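N2152 (Neocallimastix frontalis, PDB 5U22) is a family 39 glycoside hydrolase of an anaerobic rumen fungus, with a TIM barrel and a beta sandwich, that probably cleaves rare arabinosyl substrates. Local coordinates at residues D311-V319 and A332-S343. Numbering follows the deposited sequence.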
loop_
_atom_site.group_PDB
_atom_site.type_symbol
_atom_site.label_atom_id
_atom_site.label_comp_id
_atom_site.label_asym_id
_atom_site.label_seq_id
_atom_site.Cartn_x
_atom_site.Cartn_y
_atom_site.Cartn_z
ATOM N N ASP A 311 -0.936 11.648 -8.004
ATOM C CA ASP A 311 -1.576 12.738 -8.742
ATOM C C ASP A 311 -2.985 12.398 -9.190
ATOM O O ASP A 311 -3.709 13.301 -9.626
ATOM C CB ASP A 311 -0.775 13.116 -9.998
ATOM C CG ASP A 311 0.526 13.826 -9.686
ATOM O OD1 ASP A 311 0.723 14.244 -8.526
ATOM O OD2 ASP A 311 1.343 13.985 -10.627
ATOM N N MET A 312 -3.374 11.123 -9.144
ATOM C CA MET A 312 -4.673 10.740 -9.673
ATOM C C MET A 312 -5.784 11.381 -8.856
ATOM O O MET A 312 -5.730 11.409 -7.623
ATOM C CB MET A 312 -4.820 9.219 -9.674
ATOM C CG MET A 312 -3.923 8.526 -10.699
ATOM S SD MET A 312 -4.125 6.728 -10.651
ATOM C CE MET A 312 -4.242 6.356 -12.396
ATOM N N THR A 313 -6.780 11.922 -9.561
ATOM C CA THR A 313 -7.951 12.561 -8.973
ATOM C C THR A 313 -9.198 12.016 -9.659
ATOM O O THR A 313 -9.117 11.331 -10.683
ATOM C CB THR A 313 -7.878 14.095 -9.096
ATOM O OG1 THR A 313 -7.668 14.466 -10.465
ATOM C CG2 THR A 313 -6.736 14.664 -8.259
ATOM N N GLY A 314 -10.368 12.313 -9.088
ATOM C CA GLY A 314 -11.619 11.817 -9.649
ATOM C C GLY A 314 -11.966 10.418 -9.175
ATOM O O GLY A 314 -11.842 10.117 -7.983
ATOM N N ASP A 315 -12.401 9.556 -10.088
ATOM C CA ASP A 315 -12.816 8.199 -9.757
ATOM C C ASP A 315 -11.825 7.193 -10.310
ATOM O O ASP A 315 -11.345 7.346 -11.433
ATOM C CB ASP A 315 -14.188 7.871 -10.346
ATOM C CG ASP A 315 -15.290 8.655 -9.720
ATOM O OD1 ASP A 315 -15.207 8.925 -8.504
ATOM O OD2 ASP A 315 -16.248 8.984 -10.444
ATOM N N MET A 316 -11.557 6.143 -9.541
ATOM C CA MET A 316 -10.866 4.985 -10.090
ATOM C C MET A 316 -11.861 4.154 -10.888
ATOM O O MET A 316 -13.018 4.004 -10.488
ATOM C CB MET A 316 -10.241 4.142 -8.969
ATOM C CG MET A 316 -9.398 4.939 -7.991
ATOM S SD MET A 316 -8.045 5.825 -8.807
ATOM C CE MET A 316 -7.123 4.429 -9.490
ATOM N N VAL A 317 -11.420 3.638 -12.037
ATOM C CA VAL A 317 -12.287 2.869 -12.918
ATOM C C VAL A 317 -11.647 1.521 -13.214
ATOM O O VAL A 317 -10.445 1.317 -13.028
ATOM C CB VAL A 317 -12.594 3.612 -14.232
ATOM C CG1 VAL A 317 -13.363 4.883 -13.943
ATOM C CG2 VAL A 317 -11.305 3.953 -14.977
ATOM N N SER A 318 -12.472 0.607 -13.721
ATOM C CA SER A 318 -12.059 -0.783 -13.854
ATOM C C SER A 318 -11.019 -0.963 -14.950
ATOM O O SER A 318 -11.111 -0.386 -16.038
ATOM C CB SER A 318 -13.268 -1.668 -14.132
ATOM O OG SER A 318 -14.086 -1.756 -12.969
ATOM N N VAL A 319 -10.016 -1.771 -14.641
ATOM C CA VAL A 319 -8.980 -2.174 -15.578
ATOM C C VAL A 319 -9.062 -3.683 -15.699
ATOM O O VAL A 319 -9.043 -4.386 -14.680
ATOM C CB VAL A 319 -7.575 -1.759 -15.096
ATOM C CG1 VAL A 319 -6.505 -2.348 -16.022
ATOM C CG2 VAL A 319 -7.453 -0.231 -15.021
ATOM N N ALA A 332 -3.917 0.619 -12.808
ATOM C CA ALA A 332 -5.066 1.338 -12.285
ATOM C C ALA A 332 -5.328 2.568 -13.136
ATOM O O ALA A 332 -4.409 3.145 -13.725
ATOM C CB ALA A 332 -4.852 1.758 -10.823
ATOM N N ALA A 333 -6.589 2.982 -13.170
ATOM C CA ALA A 333 -6.985 4.079 -14.037
ATOM C C ALA A 333 -7.916 5.010 -13.287
ATOM O O ALA A 333 -8.725 4.561 -12.470
ATOM C CB ALA A 333 -7.676 3.571 -15.301
ATOM N N SER A 334 -7.805 6.308 -13.580
ATOM C CA SER A 334 -8.674 7.304 -12.969
ATOM C C SER A 334 -9.287 8.188 -14.049
ATOM O O SER A 334 -8.704 8.400 -15.118
ATOM C CB SER A 334 -7.908 8.160 -11.948
ATOM O OG SER A 334 -6.909 8.925 -12.596
ATOM N N VAL A 335 -10.492 8.680 -13.773
ATOM C CA VAL A 335 -11.177 9.628 -14.646
ATOM C C VAL A 335 -11.611 10.805 -13.796
ATOM O O VAL A 335 -12.211 10.612 -12.734
ATOM C CB VAL A 335 -12.400 9.009 -15.347
ATOM C CG1 VAL A 335 -13.106 10.076 -16.188
ATOM C CG2 VAL A 335 -12.004 7.821 -16.196
ATOM N N ASP A 336 -11.328 12.020 -14.268
ATOM C CA ASP A 336 -11.668 13.247 -13.553
ATOM C C ASP A 336 -12.401 14.180 -14.511
ATOM O O ASP A 336 -11.784 14.740 -15.422
ATOM C CB ASP A 336 -10.406 13.912 -13.004
ATOM C CG ASP A 336 -10.704 15.118 -12.120
ATOM O OD1 ASP A 336 -11.721 15.810 -12.327
ATOM O OD2 ASP A 336 -9.896 15.386 -11.210
ATOM N N ALA A 337 -13.707 14.369 -14.293
ATOM C CA ALA A 337 -14.497 15.225 -15.174
ATOM C C ALA A 337 -14.276 16.716 -14.939
ATOM O O ALA A 337 -14.626 17.517 -15.813
ATOM C CB ALA A 337 -15.991 14.917 -15.023
ATOM N N SER A 338 -13.722 17.112 -13.790
ATOM C CA SER A 338 -13.457 18.524 -13.552
ATOM C C SER A 338 -12.103 18.944 -14.106
ATOM O O SER A 338 -11.989 20.012 -14.712
ATOM C CB SER A 338 -13.539 18.856 -12.060
ATOM O OG SER A 338 -14.861 19.202 -11.698
ATOM N N ALA A 339 -11.069 18.130 -13.900
ATOM C CA ALA A 339 -9.773 18.412 -14.501
ATOM C C ALA A 339 -9.741 18.008 -15.969
ATOM O O ALA A 339 -8.843 18.443 -16.707
ATOM C CB ALA A 339 -8.668 17.685 -13.721
ATOM N N GLN A 340 -10.710 17.190 -16.390
ATOM C CA GLN A 340 -10.891 16.746 -17.772
ATOM C C GLN A 340 -9.690 15.941 -18.274
ATOM O O GLN A 340 -9.064 16.267 -19.282
ATOM C CB GLN A 340 -11.216 17.931 -18.685
ATOM C CG GLN A 340 -12.563 18.566 -18.295
ATOM C CD GLN A 340 -13.106 19.537 -19.325
ATOM O OE1 GLN A 340 -14.258 19.420 -19.761
ATOM N NE2 GLN A 340 -12.290 20.508 -19.705
ATOM N N TYR A 341 -9.407 14.842 -17.569
ATOM C CA TYR A 341 -8.387 13.912 -18.035
ATOM C C TYR A 341 -8.731 12.497 -17.601
ATOM O O TYR A 341 -9.552 12.276 -16.707
ATOM C CB TYR A 341 -6.983 14.297 -17.541
ATOM C CG TYR A 341 -6.699 13.992 -16.077
ATOM C CD1 TYR A 341 -6.995 14.916 -15.091
ATOM C CD2 TYR A 341 -6.101 12.791 -15.696
ATOM C CE1 TYR A 341 -6.726 14.652 -13.760
ATOM C CE2 TYR A 341 -5.836 12.509 -14.356
ATOM C CZ TYR A 341 -6.149 13.447 -13.394
ATOM O OH TYR A 341 -5.884 13.174 -12.062
ATOM N N VAL A 342 -8.102 11.544 -18.287
ATOM C CA VAL A 342 -8.045 10.140 -17.901
ATOM C C VAL A 342 -6.575 9.768 -17.727
ATOM O O VAL A 342 -5.727 10.160 -18.537
ATOM C CB VAL A 342 -8.694 9.234 -18.965
ATOM C CG1 VAL A 342 -8.606 7.760 -18.555
ATOM C CG2 VAL A 342 -10.121 9.676 -19.242
ATOM N N SER A 343 -6.274 8.995 -16.689
ATOM C CA SER A 343 -4.910 8.542 -16.444
ATOM C C SER A 343 -4.910 7.037 -16.222
ATOM O O SER A 343 -5.711 6.526 -15.441
ATOM C CB SER A 343 -4.299 9.244 -15.231
ATOM O OG SER A 343 -2.968 8.787 -15.008
HETATM O O HOH W 1 -3.061 12.577 -12.571
HETATM O O HOH W 2 -8.307 10.953 -13.259
HETATM O O HOH W 3 -8.210 1.388 -11.349
#
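The antiparallel hairpin of strands 315-320 and 330-336 in the beta-sandwich domain pairs Asp-315 with Val-335, and the loop leading in from helix 301-310 is held at the C-terminal end of strand 330-336, through Asp-336. Asp-315 N gives a nearly straight bond to Val-335 O (2.9 Å, 168° at the hydrogen), and Val-335 N returns one to Asp-315 O. Gly-314 lies with its CA against Val-335 O; its backbone angles, and a CB that would run into that oxygen, call for glycine. On one face the branched Val-317 sets CG1 against Val-335 CG2, 3.9 Å away, while its CG2 and that of Val-319 close on the small CB of Ala-333, with Val-27 of strand 23-28 alongside. On the face of Met-316 and Ser-334, flexible Met-316, bent at chi2 and chi3, curls CE onto Ala-332 CB (3.8 Å); Met-312, from the loop, lays CB and CG beside Ser-334 OG. A water bridges that hydroxyl to Thr-313 O.

Asp-336 has CG opposite its backbone N (chi1 -174°), which carries the carboxylate to Thr-313, whose OG1 donates to the anti lone pair of OD2 at 2.5 Å. Asp-336 OD1 accepts from Ser-338 N, an Asx turn, and from Ala-339 N, an Asx motif, where Gln-340 and Tyr-341 face Asp-336 as a G1 beta bulge. With alanine at Asp-336, the Thr-313 hydroxyl would probably lose its acceptor and the amides of Ser-338 and Ala-339 their shared oxygen, freeing the bend to shift. The Tyr-341 ring, stacked on Tyr-419, reaches in so that Thr-313 OG1 sits at its edge, 2.7 Å from Tyr-341 OH.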